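Local coordinates for sister chromatid cohesion protein (Chaetomium thermophilum, PDB 5T8V), which probably loads cohesin onto chromatin, this chain being the helical-repeat C-terminal part of the SCC2/Nipped-B family protein, at residues A[115-118]-A[119-122]; A[403-406]-A[407-411]; A[1292-1295]-A[1296-1300]; A[621-625]-A[626-630]. One frame throughout, in Å; residues are numbered along the deposited sequence.

Contact 1. Residues A[115-118]-A[119-122]; sequences QWLE and LLPN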
ATOM      1  N   GLN A 115     -44.467 -22.722  47.422  1.00 49.96           N
ATOM      2  CA  GLN A 115     -45.759 -23.020  46.820  1.00 50.78           C
ATOM      3  C   GLN A 115     -45.602 -23.491  45.380  1.00 48.05           C
ATOM      4  O   GLN A 115     -46.424 -24.273  44.889  1.00 48.20           O
ATOM      5  CB  GLN A 115     -46.654 -21.783  46.889  1.00 54.92           C
ATOM      6  CG  GLN A 115     -47.949 -21.886  46.099  1.00 56.90           C
ATOM      7  CD  GLN A 115     -48.873 -20.708  46.351  1.00 61.27           C
ATOM      8  OE1 GLN A 115     -49.085 -20.305  47.497  1.00 64.99           O
ATOM      9  NE2 GLN A 115     -49.420 -20.144  45.280  1.00 60.94           N
ATOM     10  N   TRP A 116     -44.552 -23.031  44.695  1.00 38.42           N
ATOM     11  CA  TRP A 116     -44.297 -23.481  43.331  1.00 34.23           C
ATOM     12  C   TRP A 116     -43.807 -24.925  43.309  1.00 31.68           C
ATOM     13  O   TRP A 116     -44.169 -25.696  42.412  1.00 30.66           O
ATOM     14  CB  TRP A 116     -43.277 -22.554  42.670  1.00 33.71           C
ATOM     15  CG  TRP A 116     -42.927 -22.916  41.258  1.00 32.10           C
ATOM     16  CD1 TRP A 116     -43.697 -22.725  40.150  1.00 32.22           C
ATOM     17  CD2 TRP A 116     -41.709 -23.518  40.803  1.00 30.91           C
ATOM     18  NE1 TRP A 116     -43.038 -23.176  39.033  1.00 31.39           N
ATOM     19  CE2 TRP A 116     -41.815 -23.667  39.408  1.00 30.38           C
ATOM     20  CE3 TRP A 116     -40.541 -23.947  41.439  1.00 31.69           C
ATOM     21  CZ2 TRP A 116     -40.799 -24.229  38.637  1.00 29.54           C
ATOM     22  CZ3 TRP A 116     -39.534 -24.503  40.674  1.00 30.80           C
ATOM     23  CH2 TRP A 116     -39.668 -24.638  39.289  1.00 29.53           C
ATOM     24  N   LEU A 117     -42.994 -25.310  44.295  1.00 25.66           N
ATOM     25  CA  LEU A 117     -42.409 -26.645  44.331  1.00 24.90           C
ATOM     26  C   LEU A 117     -43.449 -27.738  44.528  1.00 24.92           C
ATOM     27  O   LEU A 117     -43.142 -28.913  44.298  1.00 24.23           O
ATOM     28  CB  LEU A 117     -41.366 -26.726  45.446  1.00 25.92           C
ATOM     29  CG  LEU A 117     -40.004 -26.113  45.125  1.00 25.76           C
ATOM     30  CD1 LEU A 117     -39.301 -25.659  46.388  1.00 27.45           C
ATOM     31  CD2 LEU A 117     -39.150 -27.116  44.382  1.00 24.56           C
ATOM     32  N   GLU A 118     -44.661 -27.390  44.956  1.00 40.77           N
ATOM     33  CA  GLU A 118     -45.701 -28.391  45.147  1.00 42.64           C
ATOM     34  C   GLU A 118     -46.356 -28.811  43.839  1.00 40.03           C
ATOM     35  O   GLU A 118     -47.041 -29.839  43.810  1.00 39.60           O
ATOM     36  CB  GLU A 118     -46.757 -27.858  46.116  1.00 46.48           C
ATOM     37  CG  GLU A 118     -46.177 -27.437  47.460  1.00 50.42           C
ATOM     38  CD  GLU A 118     -47.243 -27.109  48.486  1.00 56.01           C
ATOM     39  OE1 GLU A 118     -46.900 -26.504  49.523  1.00 57.97           O
ATOM     40  OE2 GLU A 118     -48.422 -27.455  48.256  1.00 58.44           O
ATOM     41  N   LEU A 119     -46.156 -28.050  42.761  1.00 32.20           N
ATOM     42  CA  LEU A 119     -46.686 -28.412  41.455  1.00 29.93           C
ATOM     43  C   LEU A 119     -45.851 -29.479  40.761  1.00 28.89           C
ATOM     44  O   LEU A 119     -46.352 -30.133  39.838  1.00 29.62           O
ATOM     45  CB  LEU A 119     -46.751 -27.178  40.554  1.00 29.02           C
ATOM     46  CG  LEU A 119     -47.474 -25.949  41.104  1.00 30.36           C
ATOM     47  CD1 LEU A 119     -47.150 -24.723  40.259  1.00 29.65           C
ATOM     48  CD2 LEU A 119     -48.972 -26.189  41.154  1.00 31.19           C
ATOM     49  N   LEU A 120     -44.603 -29.672  41.182  1.00 27.71           N
ATOM     50  CA  LEU A 120     -43.688 -30.506  40.407  1.00 26.10           C
ATOM     51  C   LEU A 120     -44.181 -31.933  40.212  1.00 26.06           C
ATOM     52  O   LEU A 120     -43.952 -32.485  39.124  1.00 26.41           O
ATOM     53  CB  LEU A 120     -42.302 -30.503  41.066  1.00 25.59           C
ATOM     54  CG  LEU A 120     -41.581 -29.156  41.163  1.00 25.52           C
ATOM     55  CD1 LEU A 120     -40.150 -29.379  41.628  1.00 26.67           C
ATOM     56  CD2 LEU A 120     -41.597 -28.392  39.843  1.00 23.96           C
ATOM     57  N   PRO A 121     -44.819 -32.591  41.184  1.00 21.44           N
ATOM     58  CA  PRO A 121     -45.324 -33.947  40.925  1.00 21.51           C
ATOM     59  C   PRO A 121     -46.274 -34.010  39.737  1.00 20.96           C
ATOM     60  O   PRO A 121     -46.047 -34.775  38.790  1.00 20.22           O
ATOM     61  CB  PRO A 121     -46.027 -34.308  42.239  1.00 23.09           C
ATOM     62  CG  PRO A 121     -45.295 -33.525  43.269  1.00 23.69           C
ATOM     63  CD  PRO A 121     -44.938 -32.225  42.605  1.00 22.81           C
ATOM     64  N   ASN A 122     -47.337 -33.202  39.766  1.00 26.14           N
ATOM     65  CA  ASN A 122     -48.298 -33.204  38.667  1.00 26.17           C
ATOM     66  C   ASN A 122     -47.675 -32.671  37.381  1.00 25.37           C
ATOM     67  O   ASN A 122     -47.908 -33.221  36.297  1.00 24.71           O
ATOM     68  CB  ASN A 122     -49.528 -32.381  39.043  1.00 27.84           C
ATOM     69  CG  ASN A 122     -50.359 -33.035  40.126  1.00 29.89           C
ATOM     70  OD1 ASN A 122     -50.227 -34.230  40.390  1.00 30.14           O
ATOM     71  ND2 ASN A 122     -51.229 -32.255  40.755  1.00 31.70           N
TER
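The indole of Trp116 carries Leu120 over one face: CD2 of Leu120 stands 4.2 Å above the ring plane, displaced toward the rim at the CH2 end. Leu119 meets the same ring obliquely from its five-membered end, Leu119 CD1 lying 4.0 Å from Trp116 CD1, and the two side chains cross at about a right angle. Outside the two segments Trp108 meets the indole at about 60°, and the ring nitrogen NE1 gives its hydrogen to the carbonyl oxygen of Phe102, which helps to set the rotation of the ring. Trp116 CG is anti to the backbone N (chi1 180°), the turn that lets the indole reach both leucines. Leu117 CD2 packs against Leu120 CD1 at 3.7 Å, these two side chains pointing the same way. Shortening Leu119 to an alanine would probably remove the leucine contact at Trp116 CD1 and open a gap beside that end of the indole. Leu119 N bonds to Trp116 O at 3.1 Å, coming from above the carbonyl plane, while Pro121 has no N-H to give. An i to i+3 backbone bond and a proline are in keeping with the short junction between helices 112-117 and 120-136 of this helical-repeat protein.

Contact 2. Residues A[403-406]-A[407-411]; sequences NLLD and LFVED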
ATOM      1  N   ASN A 403     -22.367  -5.731  10.418  1.00 52.29           N
ATOM      2  CA  ASN A 403     -21.635  -6.337  11.522  1.00 50.51           C
ATOM      3  C   ASN A 403     -22.006  -7.802  11.705  1.00 47.04           C
ATOM      4  O   ASN A 403     -21.158  -8.611  12.093  1.00 45.70           O
ATOM      5  CB  ASN A 403     -21.892  -5.561  12.813  1.00 54.19           C
ATOM      6  CG  ASN A 403     -21.027  -6.042  13.961  1.00 54.86           C
ATOM      7  OD1 ASN A 403     -21.490  -6.765  14.843  1.00 55.43           O
ATOM      8  ND2 ASN A 403     -19.756  -5.651  13.948  1.00 54.21           N
ATOM      9  N   LEU A 404     -23.261  -8.163  11.430  1.00 43.41           N
ATOM     10  CA  LEU A 404     -23.654  -9.564  11.522  1.00 40.42           C
ATOM     11  C   LEU A 404     -23.038 -10.377  10.391  1.00 37.11           C
ATOM     12  O   LEU A 404     -22.632 -11.525  10.597  1.00 36.80           O
ATOM     13  CB  LEU A 404     -25.174  -9.687  11.511  1.00 41.24           C
ATOM     14  CG  LEU A 404     -25.852  -9.049  12.722  1.00 45.65           C
ATOM     15  CD1 LEU A 404     -26.385  -7.665  12.383  1.00 47.64           C
ATOM     16  CD2 LEU A 404     -26.957  -9.944  13.246  1.00 45.70           C
ATOM     17  N   LEU A 405     -22.966  -9.803   9.189  1.00 22.18           N
ATOM     18  CA  LEU A 405     -22.209 -10.434   8.115  1.00 20.00           C
ATOM     19  C   LEU A 405     -20.765 -10.664   8.542  1.00 19.55           C
ATOM     20  O   LEU A 405     -20.212 -11.753   8.345  1.00 18.16           O
ATOM     21  CB  LEU A 405     -22.275  -9.570   6.856  1.00 20.39           C
ATOM     22  CG  LEU A 405     -21.285  -9.873   5.727  1.00 19.30           C
ATOM     23  CD1 LEU A 405     -21.336 -11.329   5.315  1.00 17.61           C
ATOM     24  CD2 LEU A 405     -21.576  -8.983   4.532  1.00 20.07           C
ATOM     25  N   ASP A 406     -20.139  -9.646   9.140  1.00 28.88           N
ATOM     26  CA  ASP A 406     -18.769  -9.802   9.619  1.00 29.36           C
ATOM     27  C   ASP A 406     -18.664 -10.939  10.628  1.00 29.68           C
ATOM     28  O   ASP A 406     -17.726 -11.743  10.571  1.00 29.27           O
ATOM     29  CB  ASP A 406     -18.271  -8.495  10.235  1.00 32.32           C
ATOM     30  CG  ASP A 406     -17.976  -7.430   9.194  1.00 34.93           C
ATOM     31  OD1 ASP A 406     -17.709  -7.789   8.027  1.00 34.76           O
ATOM     32  OD2 ASP A 406     -18.003  -6.232   9.547  1.00 37.55           O
ATOM     33  N   LEU A 407     -19.616 -11.024  11.560  1.00 35.57           N
ATOM     34  CA  LEU A 407     -19.574 -12.075  12.573  1.00 36.62           C
ATOM     35  C   LEU A 407     -19.724 -13.454  11.942  1.00 34.62           C
ATOM     36  O   LEU A 407     -18.990 -14.392  12.282  1.00 35.20           O
ATOM     37  CB  LEU A 407     -20.669 -11.836  13.613  1.00 41.05           C
ATOM     38  CG  LEU A 407     -20.282 -10.942  14.792  1.00 44.74           C
ATOM     39  CD1 LEU A 407     -21.519 -10.506  15.558  1.00 46.96           C
ATOM     40  CD2 LEU A 407     -19.317 -11.673  15.713  1.00 44.81           C
ATOM     41  N   PHE A 408     -20.680 -13.599  11.023  1.00 26.00           N
ATOM     42  CA  PHE A 408     -20.840 -14.865  10.319  1.00 22.91           C
ATOM     43  C   PHE A 408     -19.553 -15.253   9.607  1.00 19.99           C
ATOM     44  O   PHE A 408     -19.095 -16.396   9.708  1.00 17.72           O
ATOM     45  CB  PHE A 408     -21.996 -14.774   9.323  1.00 23.46           C
ATOM     46  CG  PHE A 408     -23.348 -14.979   9.942  1.00 25.46           C
ATOM     47  CD1 PHE A 408     -23.676 -16.186  10.533  1.00 25.75           C
ATOM     48  CD2 PHE A 408     -24.296 -13.970   9.916  1.00 27.54           C
ATOM     49  CE1 PHE A 408     -24.920 -16.380  11.099  1.00 27.62           C
ATOM     50  CE2 PHE A 408     -25.542 -14.156  10.480  1.00 29.02           C
ATOM     51  CZ  PHE A 408     -25.857 -15.363  11.071  1.00 29.10           C
ATOM     52  N   VAL A 409     -18.953 -14.310   8.882  1.00 21.11           N
ATOM     53  CA  VAL A 409     -17.717 -14.614   8.170  1.00 20.64           C
ATOM     54  C   VAL A 409     -16.640 -15.059   9.148  1.00 20.68           C
ATOM     55  O   VAL A 409     -15.926 -16.036   8.901  1.00 19.01           O
ATOM     56  CB  VAL A 409     -17.266 -13.400   7.335  1.00 20.53           C
ATOM     57  CG1 VAL A 409     -15.884 -13.640   6.730  1.00 20.17           C
ATOM     58  CG2 VAL A 409     -18.275 -13.125   6.230  1.00 19.85           C
ATOM     59  N   GLU A 410     -16.510 -14.362  10.276  1.00 32.88           N
ATOM     60  CA  GLU A 410     -15.495 -14.733  11.257  1.00 34.97           C
ATOM     61  C   GLU A 410     -15.704 -16.160  11.751  1.00 32.39           C
ATOM     62  O   GLU A 410     -14.754 -16.950  11.825  1.00 31.96           O
ATOM     63  CB  GLU A 410     -15.510 -13.745  12.423  1.00 40.63           C
ATOM     64  CG  GLU A 410     -14.910 -12.386  12.088  1.00 45.79           C
ATOM     65  CD  GLU A 410     -14.989 -11.412  13.248  1.00 50.59           C
ATOM     66  OE1 GLU A 410     -15.999 -10.683  13.350  1.00 52.40           O
ATOM     67  OE2 GLU A 410     -14.043 -11.385  14.064  1.00 52.78           O
ATOM     68  N   ASP A 411     -16.947 -16.514  12.087  1.00 21.88           N
ATOM     69  CA  ASP A 411     -17.209 -17.867  12.570  1.00 20.76           C
ATOM     70  C   ASP A 411     -16.941 -18.906  11.485  1.00 19.68           C
ATOM     71  O   ASP A 411     -16.366 -19.966  11.761  1.00 19.63           O
ATOM     72  CB  ASP A 411     -18.645 -17.974  13.076  1.00 20.95           C
ATOM     73  CG  ASP A 411     -18.835 -17.301  14.418  1.00 24.22           C
ATOM     74  OD1 ASP A 411     -18.029 -16.410  14.756  1.00 26.29           O
ATOM     75  OD2 ASP A 411     -19.786 -17.664  15.139  1.00 24.88           O
TER
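Asn403 reaches forward to Leu407 one turn on: its OD1 lies 3.8 Å from Leu407 CD1, the two side chains slanting across each other, and the backbone O of Asn403 accepts from Leu407 N. Both residues belong to helix 402-414, one of the alpha-helices of this HEAT-repeat protein, and the segment keeps the regular i to i+4 bonding throughout. Leu404 comes next. Its carbonyl oxygen receives Phe408 N at 2.9 Å in a nearly straight bond (171° at the hydrogen) and also lies obliquely to the Phe408 ring. Leucine and phenylalanine both touch Leu283, and Phe408 continues onto Val306, Ser307 and Ile310, so this side of the helix packs on helix 305-315 and on the loop after helix 272-282. Leu405 follows with CG anti to its own N (chi1 166°), which carries CD1 forward to within 3.7 Å of Val409 CG2; the two branched chains run side by side, pointing the same way. Leu405 further packs on Met451 and Leu455 of helix 446-474 and on Ile386 and Ala390 of helix 357-391. Asp406 ends the first segment, its carboxylate turned not to the next turn but to Arg402, with which OD2 forms a salt bridge. Its carbonyl oxygen takes Glu410 N at 2.9 Å, and Glu410 CG, anti to its own carbonyl carbon, lies beside that same Asp406 O.

Contact 3. Residues A[1292-1295]-A[1296-1300]; sequences GEIH and SLVAA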
ATOM      1  N   GLY A1292     -13.671  32.558  -9.582  1.00 79.76           N
ATOM      2  CA  GLY A1292     -13.816  33.947  -9.985  1.00 76.04           C
ATOM      3  C   GLY A1292     -12.794  34.356 -11.028  1.00 70.53           C
ATOM      4  O   GLY A1292     -13.100  35.128 -11.942  1.00 67.51           O
ATOM      5  N   GLU A1293     -11.565  33.847 -10.908  1.00 86.38           N
ATOM      6  CA  GLU A1293     -10.543  34.119 -11.914  1.00 83.08           C
ATOM      7  C   GLU A1293     -10.966  33.585 -13.277  1.00 82.81           C
ATOM      8  O   GLU A1293     -10.966  34.315 -14.272  1.00 80.91           O
ATOM      9  CB  GLU A1293      -9.210  33.500 -11.493  1.00 83.00           C
ATOM     10  CG  GLU A1293      -8.471  34.267 -10.409  1.00 83.14           C
ATOM     11  CD  GLU A1293      -7.184  33.585  -9.993  1.00 83.36           C
ATOM     12  OE1 GLU A1293      -6.801  32.593 -10.648  1.00 82.63           O
ATOM     13  OE2 GLU A1293      -6.556  34.043  -9.014  1.00 84.22           O
ATOM     14  N   ILE A1294     -11.327  32.302 -13.337  1.00 72.48           N
ATOM     15  CA  ILE A1294     -11.719  31.701 -14.609  1.00 71.49           C
ATOM     16  C   ILE A1294     -13.039  32.279 -15.102  1.00 70.02           C
ATOM     17  O   ILE A1294     -13.255  32.396 -16.314  1.00 68.89           O
ATOM     18  CB  ILE A1294     -11.790  30.167 -14.481  1.00 74.67           C
ATOM     19  CG1 ILE A1294     -12.264  29.543 -15.796  1.00 75.25           C
ATOM     20  CG2 ILE A1294     -12.714  29.761 -13.344  1.00 77.62           C
ATOM     21  CD1 ILE A1294     -12.153  28.034 -15.835  1.00 77.49           C
ATOM     22  N   HIS A1295     -13.942  32.645 -14.191  1.00 82.59           N
ATOM     23  CA  HIS A1295     -15.209  33.238 -14.611  1.00 82.54           C
ATOM     24  C   HIS A1295     -14.983  34.600 -15.252  1.00 78.59           C
ATOM     25  O   HIS A1295     -15.557  34.906 -16.303  1.00 77.56           O
ATOM     26  CB  HIS A1295     -16.162  33.352 -13.420  1.00 86.47           C
ATOM     27  CG  HIS A1295     -17.496  33.936 -13.770  1.00 89.51           C
ATOM     28  ND1 HIS A1295     -18.353  33.343 -14.672  1.00 89.11           N
ATOM     29  CD2 HIS A1295     -18.119  35.059 -13.341  1.00 90.10           C
ATOM     30  CE1 HIS A1295     -19.448  34.075 -14.784  1.00 89.76           C
ATOM     31  NE2 HIS A1295     -19.331  35.122 -13.986  1.00 89.96           N
ATOM     32  N   SER A1296     -14.149  35.436 -14.631  1.00 71.68           N
ATOM     33  CA  SER A1296     -13.804  36.716 -15.237  1.00 68.70           C
ATOM     34  C   SER A1296     -13.012  36.521 -16.522  1.00 65.77           C
ATOM     35  O   SER A1296     -13.105  37.346 -17.439  1.00 64.48           O
ATOM     36  CB  SER A1296     -13.010  37.568 -14.247  1.00 68.59           C
ATOM     37  OG  SER A1296     -13.755  37.794 -13.062  1.00 70.83           O
ATOM     38  N   LEU A1297     -12.237  35.439 -16.608  1.00 56.36           N
ATOM     39  CA  LEU A1297     -11.479  35.153 -17.821  1.00 54.10           C
ATOM     40  C   LEU A1297     -12.412  34.842 -18.984  1.00 53.20           C
ATOM     41  O   LEU A1297     -12.346  35.483 -20.038  1.00 51.74           O
ATOM     42  CB  LEU A1297     -10.517  33.989 -17.569  1.00 53.56           C
ATOM     43  CG  LEU A1297      -9.780  33.431 -18.791  1.00 51.80           C
ATOM     44  CD1 LEU A1297      -8.981  34.518 -19.492  1.00 50.16           C
ATOM     45  CD2 LEU A1297      -8.874  32.278 -18.383  1.00 51.82           C
ATOM     46  N   VAL A1298     -13.297  33.855 -18.811  1.00 57.31           N
ATOM     47  CA  VAL A1298     -14.242  33.518 -19.869  1.00 57.49           C
ATOM     48  C   VAL A1298     -15.177  34.687 -20.138  1.00 56.95           C
ATOM     49  O   VAL A1298     -15.698  34.834 -21.249  1.00 56.25           O
ATOM     50  CB  VAL A1298     -15.027  32.237 -19.513  1.00 59.97           C
ATOM     51  CG1 VAL A1298     -14.071  31.075 -19.267  1.00 60.16           C
ATOM     52  CG2 VAL A1298     -15.924  32.465 -18.304  1.00 62.13           C
ATOM     53  N   ALA A1299     -15.410  35.532 -19.131  1.00 63.87           N
ATOM     54  CA  ALA A1299     -16.181  36.749 -19.357  1.00 64.00           C
ATOM     55  C   ALA A1299     -15.444  37.686 -20.304  1.00 62.36           C
ATOM     56  O   ALA A1299     -16.052  38.275 -21.207  1.00 62.14           O
ATOM     57  CB  ALA A1299     -16.468  37.443 -18.025  1.00 64.73           C
ATOM     58  N   ALA A1300     -14.131  37.829 -20.121  1.00 61.59           N
ATOM     59  CA  ALA A1300     -13.350  38.686 -21.005  1.00 62.19           C
ATOM     60  C   ALA A1300     -13.246  38.090 -22.402  1.00 61.31           C
ATOM     61  O   ALA A1300     -13.233  38.825 -23.397  1.00 61.29           O
ATOM     62  CB  ALA A1300     -11.958  38.915 -20.416  1.00 62.91           C
TER
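The early turns of helix 1291-1319, within the sequence family named for the sister chromatid cohesion C-terminus, hold a serine that bonds back onto its own helix. Ser1296 gives two hydrogen bonds to one acceptor, the carbonyl oxygen of Gly1292: the backbone N at 2.9 Å and the hydroxyl OG at 3.0 Å. The two donors approach from opposite faces of the carbonyl plane, the hydroxyl tilted 25° from it. With OG anti to the carbonyl carbon (chi1 -59°), the hydroxyl swings back along the helix to the oxygen four residues earlier. An alanine in its place would keep the backbone bond but would probably leave Gly1292 O with one partner fewer inside the helix. In the next turn Ile1294 and Val1298 supply an apolar contact. Val1298 N reaches Ile1294 O in an almost straight bond (177° at the hydrogen), and CG1 of Val1298 lies 4.2 Å from CG1 of Ile1294. The other branch, CG2, lies beside His1295 O, to which Ala1299 N bonds at 2.9 Å. Around the helix, Glu1293 makes a salt bridge to Arg1245 of helix 1243-1254, where Ser1296 touches Val1246 and Leu1297 touches Val1253. Ile1294 and Val1298 instead share Leu1384 of helix 1364-1387, so the helix packs on both of these neighbours.

Contact 4. Residues A[621-625]-A[626-630]; sequences MASDQ and PTVRS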
ATOM      1  N   MET A 621      -4.466  -1.849  -3.492  1.00 39.06           N
ATOM      2  CA  MET A 621      -3.626  -0.958  -2.698  1.00 41.82           C
ATOM      3  C   MET A 621      -3.640   0.454  -3.268  1.00 46.23           C
ATOM      4  O   MET A 621      -3.590   1.433  -2.516  1.00 47.64           O
ATOM      5  CB  MET A 621      -2.198  -1.492  -2.641  1.00 39.31           C
ATOM      6  CG  MET A 621      -2.042  -2.761  -1.823  1.00 37.11           C
ATOM      7  SD  MET A 621      -0.337  -3.345  -1.754  1.00 36.15           S
ATOM      8  CE  MET A 621       0.012  -3.651  -3.485  1.00 34.41           C
ATOM      9  N   ALA A 622      -3.705   0.577  -4.592  1.00 44.18           N
ATOM     10  CA  ALA A 622      -3.842   1.870  -5.262  1.00 50.45           C
ATOM     11  C   ALA A 622      -5.295   2.300  -5.370  1.00 55.88           C
ATOM     12  O   ALA A 622      -5.710   2.862  -6.389  1.00 57.91           O
ATOM     13  CB  ALA A 622      -3.195   1.806  -6.641  1.00 50.58           C
ATOM     14  N   SER A 623      -6.097   2.047  -4.337  1.00 58.18           N
ATOM     15  CA  SER A 623      -7.516   2.379  -4.368  1.00 63.05           C
ATOM     16  C   SER A 623      -7.727   3.879  -4.204  1.00 68.50           C
ATOM     17  O   SER A 623      -6.803   4.671  -4.423  1.00 70.79           O
ATOM     18  CB  SER A 623      -8.266   1.619  -3.274  1.00 62.83           C
ATOM     19  OG  SER A 623      -9.655   1.895  -3.324  1.00 64.71           O
ATOM     20  N   ASP A 624      -8.938   4.277  -3.819  1.00 91.73           N
ATOM     21  CA  ASP A 624      -9.272   5.679  -3.604  1.00 97.45           C
ATOM     22  C   ASP A 624      -9.675   5.965  -2.169  1.00 98.05           C
ATOM     23  O   ASP A 624      -9.171   6.922  -1.567  1.00100.14           O
ATOM     24  CB  ASP A 624     -10.402   6.103  -4.557  1.00100.72           C
ATOM     25  CG  ASP A 624      -9.914   6.323  -5.977  1.00101.61           C
ATOM     26  OD1 ASP A 624      -9.519   7.463  -6.300  1.00104.01           O
ATOM     27  OD2 ASP A 624      -9.925   5.357  -6.769  1.00 99.74           O
ATOM     28  N   GLN A 625     -10.571   5.164  -1.597  1.00 70.81           N
ATOM     29  CA  GLN A 625     -11.004   5.401  -0.231  1.00 73.54           C
ATOM     30  C   GLN A 625      -9.824   5.237   0.728  1.00 70.67           C
ATOM     31  O   GLN A 625      -8.928   4.423   0.489  1.00 66.67           O
ATOM     32  CB  GLN A 625     -12.126   4.439   0.158  1.00 76.22           C
ATOM     33  CG  GLN A 625     -13.482   4.792  -0.428  1.00 82.12           C
ATOM     34  CD  GLN A 625     -13.524   4.641  -1.935  1.00 84.00           C
ATOM     35  OE1 GLN A 625     -12.698   3.944  -2.523  1.00 81.65           O
ATOM     36  NE2 GLN A 625     -14.487   5.298  -2.570  1.00 87.14           N
ATOM     37  N   PRO A 626      -9.801   5.991   1.831  1.00101.61           N
ATOM     38  CA  PRO A 626      -8.721   5.834   2.810  1.00101.25           C
ATOM     39  C   PRO A 626      -8.925   4.676   3.772  1.00 97.28           C
ATOM     40  O   PRO A 626      -8.072   4.458   4.640  1.00 98.26           O
ATOM     41  CB  PRO A 626      -8.738   7.179   3.553  1.00106.98           C
ATOM     42  CG  PRO A 626     -10.144   7.717   3.377  1.00109.84           C
ATOM     43  CD  PRO A 626     -10.849   6.900   2.327  1.00106.74           C
ATOM     44  N   THR A 627     -10.020   3.932   3.640  1.00 75.01           N
ATOM     45  CA  THR A 627     -10.320   2.794   4.501  1.00 71.38           C
ATOM     46  C   THR A 627     -10.175   1.457   3.796  1.00 64.89           C
ATOM     47  O   THR A 627      -9.747   0.482   4.417  1.00 62.67           O
ATOM     48  CB  THR A 627     -11.745   2.914   5.055  1.00 74.55           C
ATOM     49  OG1 THR A 627     -12.674   3.049   3.972  1.00 75.53           O
ATOM     50  CG2 THR A 627     -11.861   4.118   5.980  1.00 78.90           C
ATOM     51  N   VAL A 628     -10.525   1.382   2.510  1.00 61.61           N
ATOM     52  CA  VAL A 628     -10.301   0.150   1.761  1.00 55.59           C
ATOM     53  C   VAL A 628      -8.812  -0.051   1.513  1.00 50.03           C
ATOM     54  O   VAL A 628      -8.338  -1.188   1.408  1.00 46.95           O
ATOM     55  CB  VAL A 628     -11.103   0.171   0.443  1.00 55.89           C
ATOM     56  CG1 VAL A 628     -10.399   1.009  -0.625  1.00 57.05           C
ATOM     57  CG2 VAL A 628     -11.358  -1.242  -0.051  1.00 52.79           C
ATOM     58  N   ARG A 629      -8.053   1.043   1.423  1.00 51.34           N
ATOM     59  CA  ARG A 629      -6.613   0.954   1.206  1.00 47.50           C
ATOM     60  C   ARG A 629      -5.907   0.404   2.441  1.00 44.50           C
ATOM     61  O   ARG A 629      -5.164  -0.581   2.362  1.00 41.66           O
ATOM     62  CB  ARG A 629      -6.066   2.334   0.839  1.00 50.82           C
ATOM     63  CG  ARG A 629      -4.555   2.398   0.669  1.00 52.53           C
ATOM     64  CD  ARG A 629      -4.084   3.834   0.523  1.00 56.39           C
ATOM     65  NE  ARG A 629      -4.671   4.485  -0.644  1.00 59.38           N
ATOM     66  CZ  ARG A 629      -4.615   5.792  -0.881  1.00 63.19           C
ATOM     67  NH1 ARG A 629      -4.002   6.605  -0.028  1.00 64.89           N
ATOM     68  NH2 ARG A 629      -5.180   6.290  -1.973  1.00 64.90           N
ATOM     69  N   SER A 630      -6.119   1.040   3.595  1.00 49.06           N
ATOM     70  CA  SER A 630      -5.478   0.575   4.822  1.00 48.78           C
ATOM     71  C   SER A 630      -5.913  -0.845   5.160  1.00 45.70           C
ATOM     72  O   SER A 630      -5.103  -1.660   5.617  1.00 44.64           O
ATOM     73  CB  SER A 630      -5.805   1.523   5.976  1.00 51.54           C
ATOM     74  OG  SER A 630      -7.193   1.514   6.261  1.00 53.77           O
TER
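Arg629 lays its aliphatic chain along the carbonyl of Met621, with CG 3.5 Å from Met621 O, and carries its guanidinium onward to the loop. CG is anti to the backbone N (chi1 176°) and the chain bends at chi3 (-61°), which brings NH2 to Ser623 O. That oxygen lies at the guanidinium edge, in its plane, and the Arg629 NH2 to Ser623 O bond is straight but long and weak at 3.4 Å. Nearer the backbone, Arg629 CB rests 3.6 Å from Gln625 O. Val628 faces back at the same loop: its CG1 is directed at the side chain of Ser623 and is 3.9 Å from CB of Gln625, whose chain crosses it at a slant. Val628 also touches Leu453 and Gln625 touches Asn450, both on helix 446-474. The loop joins helix 610-619 to helix 628-642, where Met621 meets Leu633 and Ile636, consistent with the helical hairpin of a HEAT repeat. Its bonding across the turn is modest: a cationic group set among carbonyl oxygens, while Asp624 OD1 is 6.2 Å from Arg629 NH2, so the attraction is probably diffuse and electrostatic, not a salt bridge.

Overall arrangement
The four contacts follow one another in the chain in the order 1, 2, 4, 3 and none touches another; each mixes buried and exposed residues. Contact 4 lies near the middle, its centre about 8 Å from that of the chain, while contact 1 is remote at about 68 Å. Contacts 2 and 4, with centres about 22 Å apart, both pack on helix 446-474. Contacts 2 and 3 lie inside single helices with regular backbone bonding, the first adding leucine and valine packing, the second a serine hydroxyl. Contacts 1 and 4 sit at helix junctions, where a tryptophan packs on leucines and an arginine makes a weak bond to a loop carbonyl.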